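Local coordinates for protein lectin (Colocasia esculenta, PDB 5T1X) that binds mannose as one chain of a heterotetrameric, GNA-related plant lectin and contributes to the agglutination of rabbit erythrocytes, at residues D24-N29 with V34-N39; G59-K64 with Y83-H88. One frame throughout, in Å; residues are numbered along the deposited sequence.

Interaction 1 of 2, residues D24-N29 with V34-N39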
ATOM      1  N   ASP A  24       2.752   6.409  14.669  1.00 15.13           N
ATOM      2  CA  ASP A  24       1.744   7.426  14.399  1.00 14.88           C
ATOM      3  C   ASP A  24       2.319   8.615  13.624  1.00 18.66           C
ATOM      4  O   ASP A  24       3.073   9.420  14.182  1.00 19.73           O
ATOM      5  CB  ASP A  24       1.152   7.891  15.748  1.00 16.87           C
ATOM      6  CG  ASP A  24      -0.082   8.761  15.677  1.00 24.89           C
ATOM      7  OD1 ASP A  24      -0.581   8.993  14.555  1.00 23.95           O
ATOM      8  OD2 ASP A  24      -0.564   9.197  16.754  1.00 26.95           O
ATOM      9  N   LEU A  25       1.931   8.733  12.344  1.00 13.56           N
ATOM     10  CA  LEU A  25       2.351   9.831  11.477  1.00 13.76           C
ATOM     11  C   LEU A  25       1.335  10.944  11.599  1.00 17.72           C
ATOM     12  O   LEU A  25       0.160  10.733  11.298  1.00 15.58           O
ATOM     13  CB  LEU A  25       2.486   9.364  10.011  1.00 13.55           C
ATOM     14  CG  LEU A  25       2.962  10.428   9.020  1.00 18.34           C
ATOM     15  CD1 LEU A  25       4.490  10.631   9.087  1.00 19.39           C
ATOM     16  CD2 LEU A  25       2.533  10.080   7.612  1.00 19.92           C
ATOM     17  N   VAL A  26       1.777  12.126  12.059  1.00 14.96           N
ATOM     18  CA  VAL A  26       0.871  13.249  12.262  1.00 15.65           C
ATOM     19  C   VAL A  26       1.301  14.472  11.424  1.00 19.56           C
ATOM     20  O   VAL A  26       2.448  14.926  11.519  1.00 18.87           O
ATOM     21  CB  VAL A  26       0.739  13.625  13.768  1.00 20.33           C
ATOM     22  CG1 VAL A  26      -0.387  14.633  13.989  1.00 21.48           C
ATOM     23  CG2 VAL A  26       0.523  12.391  14.645  1.00 19.42           C
ATOM     24  N   MET A  27       0.362  15.003  10.616  1.00 17.00           N
ATOM     25  CA  MET A  27       0.557  16.252   9.872  1.00 17.51           C
ATOM     26  C   MET A  27       0.086  17.323  10.835  1.00 23.12           C
ATOM     27  O   MET A  27      -1.112  17.545  10.965  1.00 24.05           O
ATOM     28  CB  MET A  27      -0.209  16.237   8.529  1.00 18.75           C
ATOM     29  CG  MET A  27      -0.148  17.558   7.757  1.00 22.05           C
ATOM     30  SD  MET A  27       1.486  17.942   7.091  1.00 24.91           S
ATOM     31  CE  MET A  27       2.081  19.089   8.337  1.00 23.53           C
ATOM     32  N   GLN A  28       1.000  17.902  11.599  1.00 21.03           N
ATOM     33  CA  GLN A  28       0.613  18.787  12.697  1.00 22.21           C
ATOM     34  C   GLN A  28       0.212  20.198  12.280  1.00 28.27           C
ATOM     35  O   GLN A  28       0.572  20.657  11.195  1.00 27.72           O
ATOM     36  CB  GLN A  28       1.725  18.862  13.738  1.00 24.29           C
ATOM     37  CG  GLN A  28       2.048  17.495  14.317  1.00 20.96           C
ATOM     38  CD  GLN A  28       3.150  17.479  15.343  1.00 32.47           C
ATOM     39  OE1 GLN A  28       3.240  16.542  16.123  1.00 27.52           O
ATOM     40  NE2 GLN A  28       4.029  18.478  15.362  1.00 26.93           N
ATOM     41  N   ASN A  29      -0.533  20.886  13.185  1.00 27.65           N
ATOM     42  CA  ASN A  29      -1.012  22.263  13.012  1.00 29.55           C
ATOM     43  C   ASN A  29       0.156  23.262  13.006  1.00 36.21           C
ATOM     44  O   ASN A  29      -0.004  24.374  12.495  1.00 37.71           O
ATOM     45  CB  ASN A  29      -2.067  22.642  14.065  1.00 32.78           C
ATOM     46  CG  ASN A  29      -1.680  22.398  15.503  1.00 62.91           C
ATOM     47  OD1 ASN A  29      -0.715  22.965  16.027  1.00 60.37           O
ATOM     48  ND2 ASN A  29      -2.482  21.602  16.198  1.00 56.60           N
ATOM     49  N   VAL A  34       5.458  14.572  11.719  1.00 19.58           N
ATOM     50  CA  VAL A  34       6.250  13.762  12.641  1.00 19.16           C
ATOM     51  C   VAL A  34       5.774  12.314  12.663  1.00 22.03           C
ATOM     52  O   VAL A  34       4.571  12.047  12.736  1.00 20.07           O
ATOM     53  CB  VAL A  34       6.253  14.362  14.074  1.00 23.38           C
ATOM     54  CG1 VAL A  34       7.162  13.572  15.016  1.00 23.74           C
ATOM     55  CG2 VAL A  34       6.657  15.837  14.070  1.00 24.79           C
ATOM     56  N   LEU A  35       6.736  11.386  12.639  1.00 18.74           N
ATOM     57  CA  LEU A  35       6.438   9.966  12.734  1.00 17.86           C
ATOM     58  C   LEU A  35       6.763   9.529  14.156  1.00 19.31           C
ATOM     59  O   LEU A  35       7.913   9.202  14.464  1.00 18.49           O
ATOM     60  CB  LEU A  35       7.208   9.156  11.671  1.00 17.96           C
ATOM     61  CG  LEU A  35       6.871   7.658  11.576  1.00 22.73           C
ATOM     62  CD1 LEU A  35       5.380   7.427  11.411  1.00 22.92           C
ATOM     63  CD2 LEU A  35       7.607   7.012  10.418  1.00 24.01           C
ATOM     64  N   TYR A  36       5.754   9.591  15.043  1.00 16.53           N
ATOM     65  CA  TYR A  36       5.939   9.244  16.446  1.00 17.59           C
ATOM     66  C   TYR A  36       6.302   7.770  16.609  1.00 22.48           C
ATOM     67  O   TYR A  36       5.670   6.891  16.014  1.00 20.54           O
ATOM     68  CB  TYR A  36       4.731   9.653  17.296  1.00 17.81           C
ATOM     69  CG  TYR A  36       4.700  11.154  17.475  1.00 18.01           C
ATOM     70  CD1 TYR A  36       5.558  11.785  18.374  1.00 20.22           C
ATOM     71  CD2 TYR A  36       3.911  11.957  16.656  1.00 19.01           C
ATOM     72  CE1 TYR A  36       5.588  13.173  18.496  1.00 22.41           C
ATOM     73  CE2 TYR A  36       3.927  13.348  16.773  1.00 20.72           C
ATOM     74  CZ  TYR A  36       4.769  13.949  17.695  1.00 25.25           C
ATOM     75  OH  TYR A  36       4.808  15.315  17.830  1.00 24.93           O
ATOM     76  N   ASN A  37       7.418   7.544  17.350  1.00 21.93           N
ATOM     77  CA  ASN A  37       8.064   6.260  17.656  1.00 22.21           C
ATOM     78  C   ASN A  37       8.879   5.729  16.461  1.00 26.42           C
ATOM     79  O   ASN A  37       9.482   4.660  16.567  1.00 27.42           O
ATOM     80  CB  ASN A  37       7.063   5.199  18.161  1.00 23.65           C
ATOM     81  CG  ASN A  37       6.411   5.587  19.462  1.00 44.09           C
ATOM     82  OD1 ASN A  37       7.079   5.927  20.443  1.00 38.65           O
ATOM     83  ND2 ASN A  37       5.087   5.568  19.493  1.00 36.55           N
ATOM     84  N   GLY A  38       8.925   6.499  15.372  1.00 21.68           N
ATOM     85  CA  GLY A  38       9.668   6.149  14.165  1.00 21.35           C
ATOM     86  C   GLY A  38      10.933   6.958  13.944  1.00 26.21           C
ATOM     87  O   GLY A  38      11.575   6.816  12.898  1.00 25.20           O
ATOM     88  N   ASN A  39      11.304   7.810  14.931  1.00 25.37           N
ATOM     89  CA  ASN A  39      12.504   8.665  14.934  1.00 26.92           C
ATOM     90  C   ASN A  39      12.665   9.443  13.612  1.00 29.31           C
ATOM     91  O   ASN A  39      13.740   9.438  13.003  1.00 29.49           O
ATOM     92  CB  ASN A  39      13.773   7.838  15.252  1.00 31.15           C
ATOM     93  CG  ASN A  39      15.049   8.640  15.455  1.00 57.38           C
ATOM     94  OD1 ASN A  39      15.045   9.782  15.938  1.00 53.83           O
ATOM     95  ND2 ASN A  39      16.173   8.067  15.052  1.00 50.93           N
TER
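Asp24 to Val26 pair antiparallel with Val34 to Tyr36 as the two arms of a beta hairpin, Asp24–Tyr36 and Val26–Val34 being hydrogen-bonded pairs and Leu25–Leu35 the non-hydrogen-bonded pair between them. This hairpin belongs to one sheet of the bulb-type lectin fold and carries a mannose site to which Gln28, Asn29 and Tyr36 contribute. The ladder is held by bonds such as Val26 N to Val34 O at 2.9 Å. Leucines suit the buried face: Leu25 CB meets Leu35 CD1 at 3.8 Å, and their side chains slant across one another. On the face carrying Tyr36, beta-branched valines frame the tyrosine. Val34 CG1 lies 3.6 Å above the plane of the Tyr36 ring, over its centre, while Val26 CG2 touches the ring edge, 4.0 Å from Tyr36 CD2. Beyond CG the Gln28 chain runs extended (chi2 179°), bringing its amide to the phenol, and Asp30 OD1 accepts a hydrogen bond from Gln28 NE2. The remaining bond probably helps to position two mannose-binding side chains: Tyr36 OH donates to an in-plane lone pair of Gln28 OE1 at 2.6 Å.

Interaction 2 of 2, residues G59-K64 with Y83-H88; sequences GELVIK and YAAVLH
Gly59 lies over one face of the Tyr83 ring, opening a buried contact between two different sheets of the bulb-type lectin domain. Its CA is 3.6 Å from the ring centroid and 19° off the ring normal, a CH-pi contact displaced toward the rim: Gly59 CA comes within 3.4 Å of Tyr83 CG. Glycine suits this place twice over, because its phi is positive (80°) and because a CB would run into the ring. Tyr83 CG stands anti to its own carbonyl carbon (chi1 -72°), which carries the ring across to the glycine, and the hydroxyl at the far end is hydrogen-bonded to Val79 O. The aromatic ring can therefore pack against the backbone while its polar end keeps a partner.

Glu60 turns its side chain away from the 83-88 segment, and the chain then enters the strand at Leu61. Here the branched end of the leucine does the reaching: Leu61 CD2 meets Ala85 CB at 3.9 Å, a single methyl-to-methyl contact. No hydrogen bond joins the two segments, which meet through carbon packing at these two points. The small alanine suits a place where a leucine comes in from the facing sheet.

Around this pair the interior is filled by Leu53 and Leu55 of strand 52-55, Trp72 of strand 70-73, and Leu93 and Val95 of strand 92-103, all touching Leu61. Trp106 of the partner lectin chain also packs on Leu61, while Pro98 of strand 92-103 lies against Tyr83.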
ATOM      1  N   GLY A  59       5.192  10.496  -7.326  1.00 15.80           N
ATOM      2  CA  GLY A  59       5.527   9.851  -6.060  1.00 15.54           C
ATOM      3  C   GLY A  59       6.270  10.700  -5.057  1.00 18.16           C
ATOM      4  O   GLY A  59       6.920  10.163  -4.159  1.00 17.45           O
ATOM      5  N   GLU A  60       6.156  12.026  -5.173  1.00 15.22           N
ATOM      6  CA  GLU A  60       6.821  12.921  -4.247  1.00 15.30           C
ATOM      7  C   GLU A  60       5.855  13.344  -3.146  1.00 18.87           C
ATOM      8  O   GLU A  60       4.741  13.788  -3.442  1.00 17.70           O
ATOM      9  CB  GLU A  60       7.348  14.150  -5.006  1.00 17.68           C
ATOM     10  CG  GLU A  60       8.367  14.974  -4.242  1.00 22.35           C
ATOM     11  CD  GLU A  60       9.012  16.081  -5.060  1.00 34.50           C
ATOM     12  OE1 GLU A  60       8.466  16.450  -6.125  1.00 26.00           O
ATOM     13  OE2 GLU A  60      10.077  16.577  -4.634  1.00 28.86           O
ATOM     14  N   LEU A  61       6.268  13.186  -1.875  1.00 14.96           N
ATOM     15  CA  LEU A  61       5.480  13.686  -0.740  1.00 14.17           C
ATOM     16  C   LEU A  61       5.665  15.199  -0.660  1.00 19.75           C
ATOM     17  O   LEU A  61       6.794  15.672  -0.810  1.00 20.72           O
ATOM     18  CB  LEU A  61       5.907  13.026   0.576  1.00 13.68           C
ATOM     19  CG  LEU A  61       5.476  11.574   0.785  1.00 16.91           C
ATOM     20  CD1 LEU A  61       6.283  10.951   1.891  1.00 17.18           C
ATOM     21  CD2 LEU A  61       3.985  11.470   1.124  1.00 18.85           C
ATOM     22  N   VAL A  62       4.572  15.967  -0.463  1.00 15.96           N
ATOM     23  CA  VAL A  62       4.647  17.437  -0.428  1.00 17.47           C
ATOM     24  C   VAL A  62       3.818  17.984   0.738  1.00 21.86           C
ATOM     25  O   VAL A  62       2.653  17.609   0.898  1.00 20.32           O
ATOM     26  CB  VAL A  62       4.183  18.077  -1.777  1.00 21.49           C
ATOM     27  CG1 VAL A  62       4.213  19.608  -1.725  1.00 23.19           C
ATOM     28  CG2 VAL A  62       5.008  17.579  -2.960  1.00 21.26           C
ATOM     29  N   ILE A  63       4.417  18.887   1.524  1.00 20.91           N
ATOM     30  CA  ILE A  63       3.739  19.628   2.587  1.00 21.39           C
ATOM     31  C   ILE A  63       3.487  21.028   2.036  1.00 27.86           C
ATOM     32  O   ILE A  63       4.424  21.670   1.555  1.00 28.51           O
ATOM     33  CB  ILE A  63       4.520  19.667   3.939  1.00 24.97           C
ATOM     34  CG1 ILE A  63       4.831  18.250   4.463  1.00 24.00           C
ATOM     35  CG2 ILE A  63       3.767  20.510   5.006  1.00 25.43           C
ATOM     36  CD1 ILE A  63       5.836  18.224   5.627  1.00 27.15           C
ATOM     37  N   LYS A  64       2.228  21.481   2.078  1.00 25.53           N
ATOM     38  CA  LYS A  64       1.816  22.817   1.636  1.00 27.12           C
ATOM     39  C   LYS A  64       1.007  23.500   2.730  1.00 32.28           C
ATOM     40  O   LYS A  64       0.242  22.827   3.416  1.00 30.30           O
ATOM     41  CB  LYS A  64       0.979  22.742   0.351  1.00 28.94           C
ATOM     42  CG  LYS A  64       1.767  22.385  -0.901  1.00 33.66           C
ATOM     43  CD  LYS A  64       0.832  22.195  -2.079  1.00 40.81           C
ATOM     44  CE  LYS A  64       1.574  21.900  -3.356  1.00 46.88           C
ATOM     45  NZ  LYS A  64       0.644  21.471  -4.431  1.00 54.50           N
ATOM     46  N   TYR A  83       0.766   6.290  -7.036  1.00 11.46           N
ATOM     47  CA  TYR A  83       1.701   5.961  -5.963  1.00 11.00           C
ATOM     48  C   TYR A  83       0.970   5.776  -4.648  1.00 13.70           C
ATOM     49  O   TYR A  83      -0.179   6.203  -4.505  1.00 12.71           O
ATOM     50  CB  TYR A  83       2.758   7.078  -5.834  1.00 10.67           C
ATOM     51  CG  TYR A  83       3.747   7.071  -6.980  1.00 11.67           C
ATOM     52  CD1 TYR A  83       4.993   6.473  -6.844  1.00 12.86           C
ATOM     53  CD2 TYR A  83       3.425   7.638  -8.212  1.00 12.35           C
ATOM     54  CE1 TYR A  83       5.888   6.412  -7.912  1.00 12.84           C
ATOM     55  CE2 TYR A  83       4.299   7.557  -9.297  1.00 13.63           C
ATOM     56  CZ  TYR A  83       5.531   6.941  -9.138  1.00 16.67           C
ATOM     57  OH  TYR A  83       6.410   6.848 -10.181  1.00 14.38           O
ATOM     58  N   ALA A  84       1.649   5.158  -3.686  1.00  9.78           N
ATOM     59  CA  ALA A  84       1.089   4.955  -2.350  1.00  8.35           C
ATOM     60  C   ALA A  84       2.160   5.177  -1.287  1.00 12.66           C
ATOM     61  O   ALA A  84       3.231   4.568  -1.367  1.00 11.95           O
ATOM     62  CB  ALA A  84       0.507   3.550  -2.229  1.00  8.90           C
ATOM     63  N   ALA A  85       1.882   6.055  -0.312  1.00 10.96           N
ATOM     64  CA  ALA A  85       2.751   6.281   0.847  1.00 11.73           C
ATOM     65  C   ALA A  85       2.156   5.449   1.963  1.00 13.67           C
ATOM     66  O   ALA A  85       1.002   5.669   2.326  1.00 12.42           O
ATOM     67  CB  ALA A  85       2.822   7.755   1.216  1.00 12.79           C
ATOM     68  N   VAL A  86       2.885   4.429   2.422  1.00  9.96           N
ATOM     69  CA  VAL A  86       2.372   3.432   3.368  1.00  9.18           C
ATOM     70  C   VAL A  86       3.145   3.454   4.667  1.00 12.94           C
ATOM     71  O   VAL A  86       4.376   3.488   4.653  1.00 11.99           O
ATOM     72  CB  VAL A  86       2.433   2.018   2.717  1.00 12.83           C
ATOM     73  CG1 VAL A  86       1.959   0.923   3.678  1.00 13.45           C
ATOM     74  CG2 VAL A  86       1.625   1.972   1.427  1.00 12.53           C
ATOM     75  N   LEU A  87       2.420   3.404   5.789  1.00 11.72           N
ATOM     76  CA  LEU A  87       3.068   3.330   7.088  1.00 11.69           C
ATOM     77  C   LEU A  87       3.289   1.835   7.390  1.00 14.90           C
ATOM     78  O   LEU A  87       2.356   1.101   7.741  1.00 13.52           O
ATOM     79  CB  LEU A  87       2.264   4.058   8.175  1.00 12.67           C
ATOM     80  CG  LEU A  87       2.863   4.093   9.589  1.00 19.31           C
ATOM     81  CD1 LEU A  87       4.332   4.487   9.588  1.00 20.73           C
ATOM     82  CD2 LEU A  87       2.083   5.036  10.479  1.00 23.50           C
ATOM     83  N   HIS A  88       4.546   1.396   7.206  1.00 13.82           N
ATOM     84  CA  HIS A  88       4.991   0.020   7.440  1.00 13.47           C
ATOM     85  C   HIS A  88       4.888  -0.313   8.937  1.00 16.08           C
ATOM     86  O   HIS A  88       5.196   0.558   9.761  1.00 15.69           O
ATOM     87  CB  HIS A  88       6.442  -0.135   6.947  1.00 14.49           C
ATOM     88  CG  HIS A  88       6.914  -1.552   6.837  1.00 17.11           C
ATOM     89  ND1 HIS A  88       7.300  -2.272   7.954  1.00 18.91           N
ATOM     90  CD2 HIS A  88       7.116  -2.311   5.733  1.00 18.11           C
ATOM     91  CE1 HIS A  88       7.681  -3.458   7.502  1.00 18.69           C
ATOM     92  NE2 HIS A  88       7.599  -3.525   6.173  1.00 18.52           N
TER

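Interaction 1 closes before interaction 2 opens along the chain, and both lie within the single bulb-type lectin domain, their centres about 13 Å apart. Together they draw on all three antiparallel sheets: interaction 1 is a hairpin inside one, and interaction 2 bridges the other two. They meet in the shared apolar interior, where Leu35 CD1 packs 3.6 Å from Leu87 CD1 and Met27 CE lies 4.0 Å from Ile63 CG2. The inward side of the mannose-binding hairpin thus rests on residues of both other sheets, while its other face carries Tyr36, whose hydroxyl meets Gln28 just past the strand end. The centre of interaction 1 lies about 11 Å from the centre of the chain, that of interaction 2 about 3 Å.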